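Local coordinates for alpha-l-arabinofuranosidase domain protein (Thermotoga maritima, PDB 4ATW) that probably hydrolyses terminal alpha-L-arabinofuranosyl residues from arabinose-containing polysaccharides and oligosaccharides, as a thermostable glycoside hydrolase, at residues K58-P63 with A349-V354; E172-W177 with V210-P215; V250-E255 with F384-A389; W285-D290 with D298-I303. One frame throughout, in Å; residues are numbered along the deposited sequence.

Contact 1. Residues K58-P63 with A349-V354; sequences KRIKVP and AFELIV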
loop_
_atom_site.group_PDB
_atom_site.type_symbol
_atom_site.label_atom_id
_atom_site.label_comp_id
_atom_site.label_asym_id
_atom_site.label_seq_id
_atom_site.Cartn_x
_atom_site.Cartn_y
_atom_site.Cartn_z
ATOM N N LYS A 58 -13.884 -2.801 4.388
ATOM C CA LYS A 58 -13.858 -2.656 5.835
ATOM C C LYS A 58 -13.261 -3.924 6.451
ATOM O O LYS A 58 -12.679 -3.905 7.552
ATOM C CB LYS A 58 -15.262 -2.449 6.391
ATOM C CG LYS A 58 -16.019 -1.279 5.818
ATOM C CD LYS A 58 -17.210 -0.943 6.710
ATOM C CE LYS A 58 -18.075 0.193 6.145
ATOM N NZ LYS A 58 -19.110 0.633 7.147
ATOM N N ARG A 59 -13.404 -5.031 5.731
ATOM C CA ARG A 59 -12.906 -6.291 6.241
ATOM C C ARG A 59 -11.404 -6.316 6.344
ATOM O O ARG A 59 -10.856 -7.142 7.086
ATOM C CB ARG A 59 -13.373 -7.461 5.376
ATOM C CG ARG A 59 -12.980 -8.831 5.929
ATOM C CD ARG A 59 -13.420 -9.909 4.975
ATOM N NE ARG A 59 -14.842 -9.771 4.702
ATOM C CZ ARG A 59 -15.382 -9.886 3.495
ATOM N NH1 ARG A 59 -14.604 -10.141 2.446
ATOM N NH2 ARG A 59 -16.696 -9.734 3.336
ATOM N N ILE A 60 -10.720 -5.451 5.597
ATOM C CA ILE A 60 -9.277 -5.444 5.705
ATOM C C ILE A 60 -9.419 -3.998 6.159
ATOM O O ILE A 60 -9.767 -3.133 5.378
ATOM C CB ILE A 60 -8.618 -5.696 4.367
ATOM C CG1 ILE A 60 -9.022 -4.644 3.379
ATOM C CG2 ILE A 60 -9.060 -7.040 3.801
ATOM C CD1 ILE A 60 -8.262 -4.836 2.087
ATOM N N LYS A 61 -9.116 -3.761 7.436
ATOM C CA LYS A 61 -9.153 -2.447 8.075
ATOM C C LYS A 61 -8.133 -1.492 7.481
ATOM O O LYS A 61 -7.088 -1.232 8.105
ATOM C CB LYS A 61 -8.682 -2.836 9.473
ATOM C CG LYS A 61 -9.788 -3.332 10.362
ATOM C CD LYS A 61 -10.076 -4.805 10.173
ATOM C CE LYS A 61 -8.961 -5.630 10.783
ATOM N NZ LYS A 61 -8.743 -5.251 12.210
ATOM N N VAL A 62 -8.437 -0.954 6.302
ATOM C CA VAL A 62 -7.518 -0.026 5.661
ATOM C C VAL A 62 -7.186 1.124 6.643
ATOM O O VAL A 62 -8.097 1.747 7.220
ATOM C CB VAL A 62 -8.112 0.478 4.306
ATOM C CG1 VAL A 62 -9.549 0.877 4.472
ATOM C CG2 VAL A 62 -7.313 1.635 3.786
ATOM N N PRO A 63 -5.867 1.396 6.860
ATOM C CA PRO A 63 -5.301 2.421 7.750
ATOM C C PRO A 63 -5.361 3.838 7.225
ATOM O O PRO A 63 -5.695 4.759 7.966
ATOM C CB PRO A 63 -3.835 1.991 7.929
ATOM C CG PRO A 63 -3.699 0.691 7.222
ATOM C CD PRO A 63 -4.771 0.712 6.160
ATOM N N ALA A 349 -4.277 -11.810 0.628
ATOM C CA ALA A 349 -3.051 -11.620 1.403
ATOM C C ALA A 349 -3.272 -10.584 2.495
ATOM O O ALA A 349 -2.823 -10.742 3.642
ATOM C CB ALA A 349 -1.911 -11.205 0.508
ATOM N N PHE A 350 -3.970 -9.517 2.152
ATOM C CA PHE A 350 -4.229 -8.522 3.168
ATOM C C PHE A 350 -5.240 -9.041 4.185
ATOM O O PHE A 350 -5.063 -8.847 5.388
ATOM C CB PHE A 350 -4.746 -7.237 2.553
ATOM C CG PHE A 350 -3.670 -6.347 2.044
ATOM C CD1 PHE A 350 -2.989 -6.650 0.881
ATOM C CD2 PHE A 350 -3.350 -5.183 2.725
ATOM C CE1 PHE A 350 -2.004 -5.796 0.407
ATOM C CE2 PHE A 350 -2.360 -4.322 2.245
ATOM C CZ PHE A 350 -1.693 -4.628 1.093
ATOM N N GLU A 351 -6.289 -9.712 3.708
ATOM C CA GLU A 351 -7.312 -10.235 4.616
ATOM C C GLU A 351 -6.628 -11.037 5.712
ATOM O O GLU A 351 -6.943 -10.910 6.916
ATOM C CB GLU A 351 -8.307 -11.136 3.874
ATOM C CG GLU A 351 -9.677 -11.139 4.521
ATOM C CD GLU A 351 -10.624 -12.177 3.930
ATOM O OE1 GLU A 351 -10.547 -12.458 2.710
ATOM O OE2 GLU A 351 -11.465 -12.699 4.697
ATOM N N LEU A 352 -5.656 -11.843 5.284
ATOM C CA LEU A 352 -4.928 -12.689 6.207
ATOM C C LEU A 352 -4.034 -11.932 7.162
ATOM O O LEU A 352 -4.181 -12.048 8.379
ATOM C CB LEU A 352 -4.092 -13.693 5.440
ATOM C CG LEU A 352 -3.186 -14.567 6.294
ATOM C CD1 LEU A 352 -3.998 -15.344 7.280
ATOM C CD2 LEU A 352 -2.413 -15.482 5.364
ATOM N N ILE A 353 -3.117 -11.130 6.633
ATOM C CA ILE A 353 -2.201 -10.432 7.531
ATOM C C ILE A 353 -2.770 -9.305 8.352
ATOM O O ILE A 353 -2.337 -9.104 9.472
ATOM C CB ILE A 353 -0.953 -9.886 6.809
ATOM C CG1 ILE A 353 -0.340 -10.957 5.912
ATOM C CG2 ILE A 353 0.089 -9.491 7.857
ATOM C CD1 ILE A 353 0.229 -12.154 6.679
ATOM N N VAL A 354 -3.729 -8.562 7.826
ATOM C CA VAL A 354 -4.251 -7.459 8.623
ATOM C C VAL A 354 -5.095 -7.926 9.815
ATOM O O VAL A 354 -5.109 -7.298 10.869
ATOM C CB VAL A 354 -5.088 -6.458 7.772
ATOM C CG1 VAL A 354 -4.229 -5.860 6.688
ATOM C CG2 VAL A 354 -6.312 -7.144 7.187
#
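Ile60 rests on Glu351 and Val354 where the alpha-to-beta turn before strand 64-67 meets helix 345-355, the helix that closes the outer layer of the (beta/alpha)8 barrel. Ile60 CB, where the side chain forks, lies 3.9 Å from CG2 of Val354. Ile60 CG2 settles on the helix backbone, 3.7 Å from CA of Glu351. The other branch leads through CG1 to Ile60 CD1, which ends 4.3 Å from CB of Phe350. With CG1 between the backbone N and the carbonyl carbon (chi1 59°), the two branches are spread over successive residues of the helix. A beta-branched isoleucine suits this buried place because its two arms meet Glu351 and Phe350 at once, while Val354 CG2 packs on it. Arg59 runs past the carboxylate of Glu351, the guanidinium and carboxylate planes 49° apart. Their opposite charges probably attract only weakly, NE of Arg59 being 4.5 Å from OE2 of Glu351, too far for a salt bridge, while Glu351 OE1 forms a salt bridge with Lys348. Asn355 ND2 ties both pieces by hydrogen bonds to the carbonyls of Arg59 and Glu351. The aliphatic CD of Arg59 touches the acid, 3.4 Å from OE2 of Glu351.

Contact 2. Residues E172-W177 with V210-P215; sequences EMYGEW and VGCDDP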
loop_
_atom_site.group_PDB
_atom_site.type_symbol
_atom_site.label_atom_id
_atom_site.label_comp_id
_atom_site.label_asym_id
_atom_site.label_seq_id
_atom_site.Cartn_x
_atom_site.Cartn_y
_atom_site.Cartn_z
ATOM N N GLU A 172 5.271 11.147 -9.238
ATOM C CA GLU A 172 6.227 10.686 -10.236
ATOM C C GLU A 172 6.673 11.828 -11.136
ATOM O O GLU A 172 6.818 11.656 -12.352
ATOM C CB GLU A 172 5.637 9.546 -11.114
ATOM C CG GLU A 172 5.230 8.268 -10.364
ATOM C CD GLU A 172 4.924 7.084 -11.285
ATOM O OE1 GLU A 172 4.260 7.268 -12.337
ATOM O OE2 GLU A 172 5.345 5.957 -10.935
ATOM N N MET A 173 6.910 12.988 -10.543
ATOM C CA MET A 173 7.326 14.153 -11.306
ATOM C C MET A 173 8.539 13.958 -12.218
ATOM O O MET A 173 8.802 14.776 -13.108
ATOM C CB MET A 173 7.581 15.303 -10.350
ATOM C CG MET A 173 6.316 15.863 -9.812
ATOM S SD MET A 173 5.283 16.236 -11.205
ATOM C CE MET A 173 3.626 15.904 -10.454
ATOM N N TYR A 174 9.261 12.859 -11.998
ATOM C CA TYR A 174 10.472 12.562 -12.751
ATOM C C TYR A 174 10.169 12.053 -14.149
ATOM O O TYR A 174 10.919 12.324 -15.088
ATOM C CB TYR A 174 11.314 11.532 -11.982
ATOM C CG TYR A 174 10.578 10.272 -11.576
ATOM C CD1 TYR A 174 10.389 9.222 -12.475
ATOM C CD2 TYR A 174 10.050 10.132 -10.314
ATOM C CE1 TYR A 174 9.677 8.049 -12.135
ATOM C CE2 TYR A 174 9.341 8.963 -9.956
ATOM C CZ TYR A 174 9.158 7.926 -10.886
ATOM O OH TYR A 174 8.434 6.790 -10.570
ATOM N N GLY A 175 9.032 11.347 -14.263
ATOM C CA GLY A 175 8.589 10.700 -15.500
ATOM C C GLY A 175 8.174 11.500 -16.714
ATOM O O GLY A 175 7.338 12.386 -16.625
ATOM N N GLU A 176 8.755 11.148 -17.862
ATOM C CA GLU A 176 8.468 11.838 -19.108
ATOM C C GLU A 176 7.009 11.720 -19.492
ATOM O O GLU A 176 6.517 12.419 -20.376
ATOM C CB GLU A 176 9.334 11.312 -20.245
ATOM C CG GLU A 176 9.093 12.119 -21.490
ATOM C CD GLU A 176 10.166 11.943 -22.529
ATOM O OE1 GLU A 176 11.020 11.049 -22.340
ATOM O OE2 GLU A 176 10.143 12.701 -23.536
ATOM N N TRP A 177 6.315 10.832 -18.806
ATOM C CA TRP A 177 4.905 10.601 -19.048
ATOM C C TRP A 177 3.996 11.463 -18.143
ATOM O O TRP A 177 2.794 11.590 -18.367
ATOM C CB TRP A 177 4.632 9.129 -18.790
ATOM C CG TRP A 177 4.885 8.694 -17.341
ATOM C CD1 TRP A 177 4.014 8.785 -16.284
ATOM C CD2 TRP A 177 6.069 8.100 -16.823
ATOM N NE1 TRP A 177 4.581 8.279 -15.150
ATOM C CE2 TRP A 177 5.848 7.855 -15.446
ATOM C CE3 TRP A 177 7.301 7.752 -17.385
ATOM C CZ2 TRP A 177 6.827 7.274 -14.614
ATOM C CZ3 TRP A 177 8.275 7.173 -16.560
ATOM C CH2 TRP A 177 8.030 6.942 -15.185
ATOM N N VAL A 210 8.532 13.076 -3.961
ATOM C CA VAL A 210 8.721 12.091 -4.972
ATOM C C VAL A 210 10.121 11.585 -5.052
ATOM O O VAL A 210 11.051 12.348 -5.309
ATOM C CB VAL A 210 8.407 12.632 -6.310
ATOM C CG1 VAL A 210 8.402 11.479 -7.312
ATOM C CG2 VAL A 210 7.085 13.346 -6.261
ATOM N N GLY A 211 10.266 10.290 -4.844
ATOM C CA GLY A 211 11.564 9.682 -4.929
ATOM C C GLY A 211 11.444 8.661 -6.019
ATOM O O GLY A 211 10.337 8.393 -6.481
ATOM N N CYS A 212 12.553 8.086 -6.450
ATOM C CA CYS A 212 12.467 7.082 -7.488
ATOM C C CYS A 212 13.786 6.304 -7.582
ATOM O O CYS A 212 14.530 6.288 -6.625
ATOM C CB CYS A 212 12.099 7.719 -8.822
ATOM S SG CYS A 212 13.489 8.421 -9.563
ATOM N N ASP A 213 14.067 5.664 -8.716
ATOM C CA ASP A 213 15.254 4.856 -8.831
ATOM C C ASP A 213 16.535 5.563 -9.229
ATOM O O ASP A 213 17.617 4.972 -9.192
ATOM C CB ASP A 213 14.985 3.680 -9.757
ATOM C CG ASP A 213 14.362 2.521 -9.030
ATOM O OD1 ASP A 213 14.915 2.159 -7.958
ATOM O OD2 ASP A 213 13.340 1.973 -9.515
ATOM N N ASP A 214 16.444 6.827 -9.604
ATOM C CA ASP A 214 17.638 7.574 -9.951
ATOM C C ASP A 214 18.233 8.111 -8.627
ATOM O O ASP A 214 17.610 8.906 -7.924
ATOM C CB ASP A 214 17.232 8.703 -10.875
ATOM C CG ASP A 214 18.263 9.784 -10.971
ATOM O OD1 ASP A 214 19.302 9.703 -10.280
ATOM O OD2 ASP A 214 18.023 10.734 -11.753
ATOM N N PRO A 215 19.448 7.681 -8.267
ATOM C CA PRO A 215 20.138 8.102 -7.048
ATOM C C PRO A 215 20.307 9.617 -6.968
ATOM O O PRO A 215 20.140 10.221 -5.905
ATOM C CB PRO A 215 21.490 7.448 -7.188
ATOM C CG PRO A 215 21.250 6.316 -8.088
ATOM C CD PRO A 215 20.356 6.895 -9.104
#
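Glu172 begins a type I turn that ends at Gly175, closed by the bond from Gly175 N to Glu172 O, and Glu172 CA lies 6.0 Å from CA of Val210, after strand 206-209. Both loops leave neighbouring parallel strands at their C-terminal ends, where (beta/alpha)8 enzymes hold their substrates. Tyr174 and Val210 carry most of the contact. With CG between the backbone N and the carbonyl carbon (chi1 53°), the ring meets Cys212, whose CB makes a CH-pi contact over one face, 3.6 Å from the centroid of the Tyr174 ring. Cys212 SG follows over that face, 16° off the ring normal, and accepts a hydrogen bond from Asp214 N. The opposite face has Glu172 O above its rim. Val210, compact enough for a buried spot, puts CG1 at the ring edge, 3.7 Å from CD2 of Tyr174. Val210 CG1 also lies 3.7 Å from Glu172 N. A serine in place of Tyr174 would probably leave Cys212 and Val210 without their shared surface and open a gap between the loops. Glu172 turns to Trp177 NE1 and His235. The loops are thus joined by dispersion and sulfur-aromatic attraction, dependent on close fit rather than charge.

Contact 3. Residues V250-E255 with F384-A389; sequences VYLLKE and FSVENA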
loop_
_atom_site.group_PDB
_atom_site.type_symbol
_atom_site.label_atom_id
_atom_site.label_comp_id
_atom_site.label_asym_id
_atom_site.label_seq_id
_atom_site.Cartn_x
_atom_site.Cartn_y
_atom_site.Cartn_z
ATOM N N VAL A 250 10.483 -10.110 -3.919
ATOM C CA VAL A 250 10.136 -9.463 -2.646
ATOM C C VAL A 250 11.476 -9.210 -1.966
ATOM O O VAL A 250 11.630 -8.300 -1.165
ATOM C CB VAL A 250 9.182 -10.351 -1.763
ATOM C CG1 VAL A 250 9.660 -11.742 -1.755
ATOM C CG2 VAL A 250 9.109 -9.851 -0.350
ATOM N N TYR A 251 12.474 -9.990 -2.341
ATOM C CA TYR A 251 13.765 -9.782 -1.748
ATOM C C TYR A 251 14.584 -8.787 -2.539
ATOM O O TYR A 251 15.607 -8.307 -2.071
ATOM C CB TYR A 251 14.449 -11.126 -1.515
ATOM C CG TYR A 251 13.678 -11.868 -0.427
ATOM C CD1 TYR A 251 13.887 -11.579 0.937
ATOM C CD2 TYR A 251 12.631 -12.744 -0.753
ATOM C CE1 TYR A 251 13.069 -12.136 1.937
ATOM C CE2 TYR A 251 11.804 -13.299 0.240
ATOM C CZ TYR A 251 12.030 -12.986 1.576
ATOM O OH TYR A 251 11.197 -13.487 2.541
ATOM N N LEU A 252 14.110 -8.453 -3.734
ATOM C CA LEU A 252 14.757 -7.431 -4.546
ATOM C C LEU A 252 14.252 -6.128 -3.920
ATOM O O LEU A 252 15.025 -5.240 -3.602
ATOM C CB LEU A 252 14.306 -7.523 -6.004
ATOM C CG LEU A 252 14.946 -6.634 -7.073
ATOM C CD1 LEU A 252 14.300 -6.903 -8.405
ATOM C CD2 LEU A 252 14.757 -5.197 -6.713
ATOM N N LEU A 253 12.945 -6.028 -3.708
ATOM C CA LEU A 253 12.365 -4.842 -3.095
ATOM C C LEU A 253 13.092 -4.552 -1.786
ATOM O O LEU A 253 13.231 -3.400 -1.383
ATOM C CB LEU A 253 10.872 -5.052 -2.832
ATOM C CG LEU A 253 10.271 -3.920 -1.993
ATOM C CD1 LEU A 253 10.139 -2.638 -2.809
ATOM C CD2 LEU A 253 8.926 -4.356 -1.453
ATOM N N LYS A 254 13.566 -5.603 -1.126
ATOM C CA LYS A 254 14.264 -5.419 0.133
ATOM C C LYS A 254 15.529 -4.574 -0.078
ATOM O O LYS A 254 15.717 -3.530 0.560
ATOM C CB LYS A 254 14.634 -6.775 0.748
ATOM C CG LYS A 254 15.244 -6.692 2.159
ATOM C CD LYS A 254 16.194 -7.853 2.369
ATOM C CE LYS A 254 16.794 -7.880 3.767
ATOM N NZ LYS A 254 17.932 -8.884 3.867
ATOM N N GLU A 255 16.391 -5.020 -0.985
ATOM C CA GLU A 255 17.633 -4.310 -1.249
ATOM C C GLU A 255 17.378 -2.918 -1.761
ATOM O O GLU A 255 18.157 -1.990 -1.501
ATOM C CB GLU A 255 18.486 -5.068 -2.257
ATOM C CG GLU A 255 19.030 -6.343 -1.699
ATOM C CD GLU A 255 20.014 -6.091 -0.584
ATOM O OE1 GLU A 255 20.825 -5.123 -0.716
ATOM O OE2 GLU A 255 19.980 -6.866 0.420
ATOM N N PHE A 384 16.510 -8.399 -13.947
ATOM C CA PHE A 384 16.825 -8.247 -12.507
ATOM C C PHE A 384 17.396 -9.533 -11.964
ATOM O O PHE A 384 17.278 -10.607 -12.590
ATOM C CB PHE A 384 15.575 -7.968 -11.694
ATOM C CG PHE A 384 14.809 -9.223 -11.312
ATOM C CD1 PHE A 384 15.167 -9.957 -10.182
ATOM C CD2 PHE A 384 13.720 -9.656 -12.079
ATOM C CE1 PHE A 384 14.457 -11.085 -9.828
ATOM C CE2 PHE A 384 13.005 -10.783 -11.731
ATOM C CZ PHE A 384 13.366 -11.500 -10.607
ATOM N N SER A 385 17.980 -9.436 -10.777
ATOM C CA SER A 385 18.551 -10.627 -10.156
ATOM C C SER A 385 18.564 -10.549 -8.648
ATOM O O SER A 385 18.856 -9.503 -8.096
ATOM C CB SER A 385 19.971 -10.840 -10.640
ATOM O OG SER A 385 20.757 -9.751 -10.250
ATOM N N VAL A 386 18.251 -11.657 -7.985
ATOM C CA VAL A 386 18.239 -11.665 -6.535
ATOM C C VAL A 386 19.229 -12.686 -6.046
ATOM O O VAL A 386 19.437 -13.716 -6.705
ATOM C CB VAL A 386 16.871 -12.020 -5.988
ATOM C CG1 VAL A 386 16.928 -12.086 -4.469
ATOM C CG2 VAL A 386 15.865 -10.993 -6.448
ATOM N N GLU A 387 19.851 -12.397 -4.904
ATOM C CA GLU A 387 20.830 -13.309 -4.346
ATOM C C GLU A 387 20.472 -13.816 -2.965
ATOM O O GLU A 387 20.260 -13.041 -2.048
ATOM C CB GLU A 387 22.197 -12.656 -4.276
ATOM C CG GLU A 387 23.123 -13.047 -5.401
ATOM C CD GLU A 387 24.547 -12.613 -5.113
ATOM O OE1 GLU A 387 24.764 -11.389 -4.924
ATOM O OE2 GLU A 387 25.446 -13.492 -5.065
ATOM N N ASN A 388 20.400 -15.134 -2.833
ATOM C CA ASN A 388 20.102 -15.763 -1.577
ATOM C C ASN A 388 18.744 -15.447 -1.058
ATOM O O ASN A 388 18.588 -15.036 0.087
ATOM C CB ASN A 388 21.167 -15.378 -0.579
ATOM C CG ASN A 388 22.503 -15.968 -0.941
ATOM O OD1 ASN A 388 23.502 -15.667 -0.312
ATOM N ND2 ASN A 388 22.523 -16.837 -1.954
ATOM N N ALA A 389 17.759 -15.667 -1.914
ATOM C CA ALA A 389 16.379 -15.426 -1.562
ATOM C C ALA A 389 15.913 -16.618 -0.720
ATOM O O ALA A 389 16.050 -17.763 -1.149
ATOM C CB ALA A 389 15.557 -15.323 -2.828
#
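Leu252 and Tyr251, on helix 250-265, meet Val386 and Phe384 of strand 383-398, joining an outer helix of the (beta/alpha)8 barrel to the beta domain. The axes of segments 250-255 and 384-386 cross at 92°, 8.2 Å apart at the closest, which keeps the contact short; the extended strand turns Phe384 and Val386 toward the helix and Ser385 away.

The aliphatic contacts come first. Val386 straddles two helix residues: its CG2 lies 3.8 Å from CB of Leu252, and its CG1 4.0 Å from CB of Tyr251. This spread follows from CG1 standing opposite the backbone N (chi1 177°). A valine fits well here, offering two methyls on a short stem while keeping the extended backbone favourable.

The aromatic contacts flank this pair. Leu252, fully extended, carries its CD1 obliquely to the Phe384 ring, 3.6 Å from Phe384 CD1. On the other flank, Tyr251 CD2 comes to 4.4 Å from CB of Ala389, a looser touch beyond the corner that the chain turns at 387 and 388.

The polar end of Tyr251 looks past the strand residues: its OH is hydrogen-bonded to Asp393, beyond the corner. Tyrosine therefore serves two purposes, apolar at the base and polar at the tip. The contact between the segments is wholly apolar, so its hold comes from burying hydrocarbon and depends on shape more than on direction.

Contact 4. Residues W285-D290 with D298-I303; sequences WYRVSD and DLKDGI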
loop_
_atom_site.group_PDB
_atom_site.type_symbol
_atom_site.label_atom_id
_atom_site.label_comp_id
_atom_site.label_asym_id
_atom_site.label_seq_id
_atom_site.Cartn_x
_atom_site.Cartn_y
_atom_site.Cartn_z
ATOM N N TRP A 285 2.562 -6.162 -11.572
ATOM C CA TRP A 285 1.979 -5.563 -12.742
ATOM C C TRP A 285 2.870 -5.824 -13.937
ATOM O O TRP A 285 3.934 -5.210 -14.079
ATOM C CB TRP A 285 1.816 -4.071 -12.511
ATOM C CG TRP A 285 1.389 -3.306 -13.725
ATOM C CD1 TRP A 285 0.816 -3.812 -14.850
ATOM C CD2 TRP A 285 1.493 -1.889 -13.925
ATOM N NE1 TRP A 285 0.555 -2.803 -15.742
ATOM C CE2 TRP A 285 0.959 -1.611 -15.203
ATOM C CE3 TRP A 285 1.983 -0.833 -13.154
ATOM C CZ2 TRP A 285 0.899 -0.326 -15.724
ATOM C CZ3 TRP A 285 1.923 0.435 -13.679
ATOM C CH2 TRP A 285 1.381 0.678 -14.955
ATOM N N TYR A 286 2.458 -6.742 -14.800
ATOM C CA TYR A 286 3.281 -7.020 -15.960
ATOM C C TYR A 286 2.415 -7.383 -17.159
ATOM O O TYR A 286 2.788 -7.128 -18.302
ATOM C CB TYR A 286 4.348 -8.059 -15.593
ATOM C CG TYR A 286 3.806 -9.430 -15.300
ATOM C CD1 TYR A 286 3.062 -9.680 -14.151
ATOM C CD2 TYR A 286 4.018 -10.478 -16.196
ATOM C CE1 TYR A 286 2.536 -10.951 -13.895
ATOM C CE2 TYR A 286 3.497 -11.755 -15.957
ATOM C CZ TYR A 286 2.762 -11.985 -14.804
ATOM O OH TYR A 286 2.304 -13.258 -14.558
ATOM N N ARG A 287 1.236 -7.928 -16.882
ATOM C CA ARG A 287 0.342 -8.374 -17.930
ATOM C C ARG A 287 -0.393 -7.355 -18.782
ATOM O O ARG A 287 -0.293 -7.359 -19.996
ATOM C CB ARG A 287 -0.662 -9.352 -17.302
ATOM C CG ARG A 287 -0.036 -10.663 -16.840
ATOM C CD ARG A 287 -1.007 -11.530 -16.062
ATOM N NE ARG A 287 -0.968 -11.208 -14.654
ATOM C CZ ARG A 287 -0.673 -12.083 -13.705
ATOM N NH1 ARG A 287 -0.400 -13.340 -14.005
ATOM N NH2 ARG A 287 -0.614 -11.689 -12.448
ATOM N N VAL A 288 -1.147 -6.487 -18.142
ATOM C CA VAL A 288 -1.926 -5.488 -18.841
ATOM C C VAL A 288 -1.127 -4.198 -18.976
ATOM O O VAL A 288 -0.411 -3.799 -18.071
ATOM C CB VAL A 288 -3.224 -5.185 -18.057
ATOM C CG1 VAL A 288 -4.118 -4.276 -18.860
ATOM C CG2 VAL A 288 -3.933 -6.474 -17.695
ATOM N N SER A 289 -1.249 -3.538 -20.111
ATOM C CA SER A 289 -0.552 -2.289 -20.307
ATOM C C SER A 289 -1.408 -1.356 -21.130
ATOM O O SER A 289 -0.981 -0.872 -22.160
ATOM C CB SER A 289 0.792 -2.515 -20.990
ATOM O OG SER A 289 0.684 -3.487 -22.010
ATOM N N ASP A 290 -2.622 -1.115 -20.654
ATOM C CA ASP A 290 -3.561 -0.222 -21.304
ATOM C C ASP A 290 -3.852 0.905 -20.317
ATOM O O ASP A 290 -2.948 1.324 -19.596
ATOM C CB ASP A 290 -4.859 -0.962 -21.608
ATOM C CG ASP A 290 -5.495 -1.580 -20.367
ATOM O OD1 ASP A 290 -5.368 -1.012 -19.253
ATOM O OD2 ASP A 290 -6.145 -2.635 -20.521
ATOM N N ASP A 298 -3.239 -13.812 -9.733
ATOM C CA ASP A 298 -3.405 -15.196 -9.334
ATOM C C ASP A 298 -2.629 -15.458 -8.033
ATOM O O ASP A 298 -1.927 -14.567 -7.535
ATOM C CB ASP A 298 -2.949 -16.135 -10.451
ATOM C CG ASP A 298 -1.528 -15.892 -10.879
ATOM O OD1 ASP A 298 -0.654 -15.799 -10.001
ATOM O OD2 ASP A 298 -1.281 -15.813 -12.097
ATOM N N LEU A 299 -2.761 -16.666 -7.479
ATOM C CA LEU A 299 -2.095 -17.036 -6.219
ATOM C C LEU A 299 -0.605 -16.688 -6.159
ATOM O O LEU A 299 -0.103 -16.282 -5.113
ATOM C CB LEU A 299 -2.271 -18.529 -5.941
ATOM C CG LEU A 299 -1.631 -19.017 -4.640
ATOM C CD1 LEU A 299 -2.294 -18.403 -3.437
ATOM C CD2 LEU A 299 -1.750 -20.516 -4.590
ATOM N N LYS A 300 0.096 -16.877 -7.276
ATOM C CA LYS A 300 1.509 -16.550 -7.378
ATOM C C LYS A 300 1.689 -15.132 -6.853
ATOM O O LYS A 300 2.468 -14.906 -5.925
ATOM C CB LYS A 300 1.940 -16.594 -8.836
ATOM C CG LYS A 300 3.345 -16.101 -9.111
ATOM C CD LYS A 300 3.676 -16.138 -10.625
ATOM C CE LYS A 300 3.327 -14.835 -11.378
ATOM N NZ LYS A 300 1.882 -14.538 -11.561
ATOM N N ASP A 301 0.945 -14.188 -7.444
ATOM C CA ASP A 301 1.016 -12.788 -7.077
ATOM C C ASP A 301 0.619 -12.558 -5.646
ATOM O O ASP A 301 1.211 -11.724 -4.958
ATOM C CB ASP A 301 0.129 -11.980 -7.994
ATOM C CG ASP A 301 0.424 -12.243 -9.451
ATOM O OD1 ASP A 301 1.617 -12.228 -9.835
ATOM O OD2 ASP A 301 -0.537 -12.465 -10.219
ATOM N N GLY A 302 -0.385 -13.295 -5.188
ATOM C CA GLY A 302 -0.826 -13.142 -3.807
ATOM C C GLY A 302 0.261 -13.495 -2.794
ATOM O O GLY A 302 0.352 -12.900 -1.708
ATOM N N ILE A 303 1.074 -14.487 -3.142
ATOM C CA ILE A 303 2.170 -14.903 -2.275
ATOM C C ILE A 303 3.182 -13.759 -2.210
ATOM O O ILE A 303 3.685 -13.441 -1.137
ATOM C CB ILE A 303 2.847 -16.193 -2.808
ATOM C CG1 ILE A 303 1.891 -17.380 -2.621
ATOM C CG2 ILE A 303 4.198 -16.409 -2.139
ATOM C CD1 ILE A 303 1.422 -17.603 -1.202
#
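Lys300 NZ is gripped from three sides: by Tyr286 OH at 3.3 Å, a weak bond, and by the carboxylates of two residues of its own segment. Lys300 NZ donates to Asp301 OD1 at 2.9 Å, from above that carboxylate plane, and more weakly to Asp298 OD1. The long lysine chain, bent at its last two torsions (chi3 90°, chi4 -70°), is what folds the ammonium back to the acids. Arg287 reaches the same pair of aspartates. Arg287 NH1 bonds Asp298 OD2 at 3.2 Å, tilted 30° out of the guanidinium plane, and its NH2 makes an edge-on salt bridge to Asp301 OD2, whose very short modelled length is doubtful. Asp298 is the N-cap of helix 299-313, and with Asp301 it forms a capping box: Asp298 N donates to Asp301 OD2 at 3.1 Å, and Asp301 N returns a weak bond to Asp298 OD1. Aspartate suits both places, since each short carboxylate can take the other's backbone N-H and still face the cations. Putting an alanine at Asp298 would probably strip the helix start of its side-chain cap and leave Arg287 NH1 without its carboxylate. The two acids probably offset the closeness of the Arg287 and Lys300 charges. Arg287 NE is paired with Glu295, and CE1 of Tyr286 lies over the centre of the Arg287 guanidinium, 3.4 Å above its plane.

How the contacts relate
Contact 1 reaches furthest along the chain, from the loop before the second barrel strand to the last helix of the barrel wall, and encloses contacts 2 and 4. Contact 3 opens inside it but closes later, in the beta domain, interlocking with contact 1. Contact 2 lies farthest from contact 1, 30 Å between centres, but within about 7 Å of contacts 3 and 4 at nearest atoms. Contacts 1 and 4 touch, Ala349 CB lying 3.6 Å from Gly302 O; nearest atoms of contacts 3 and 4 are about 6 Å apart. Helix 299-313 carries half of contact 4, packs against helices 345-355 and 250-265, and is tied by the disulfide Cys306–Cys476 to strand 475-481, which helps to join barrel and beta domain.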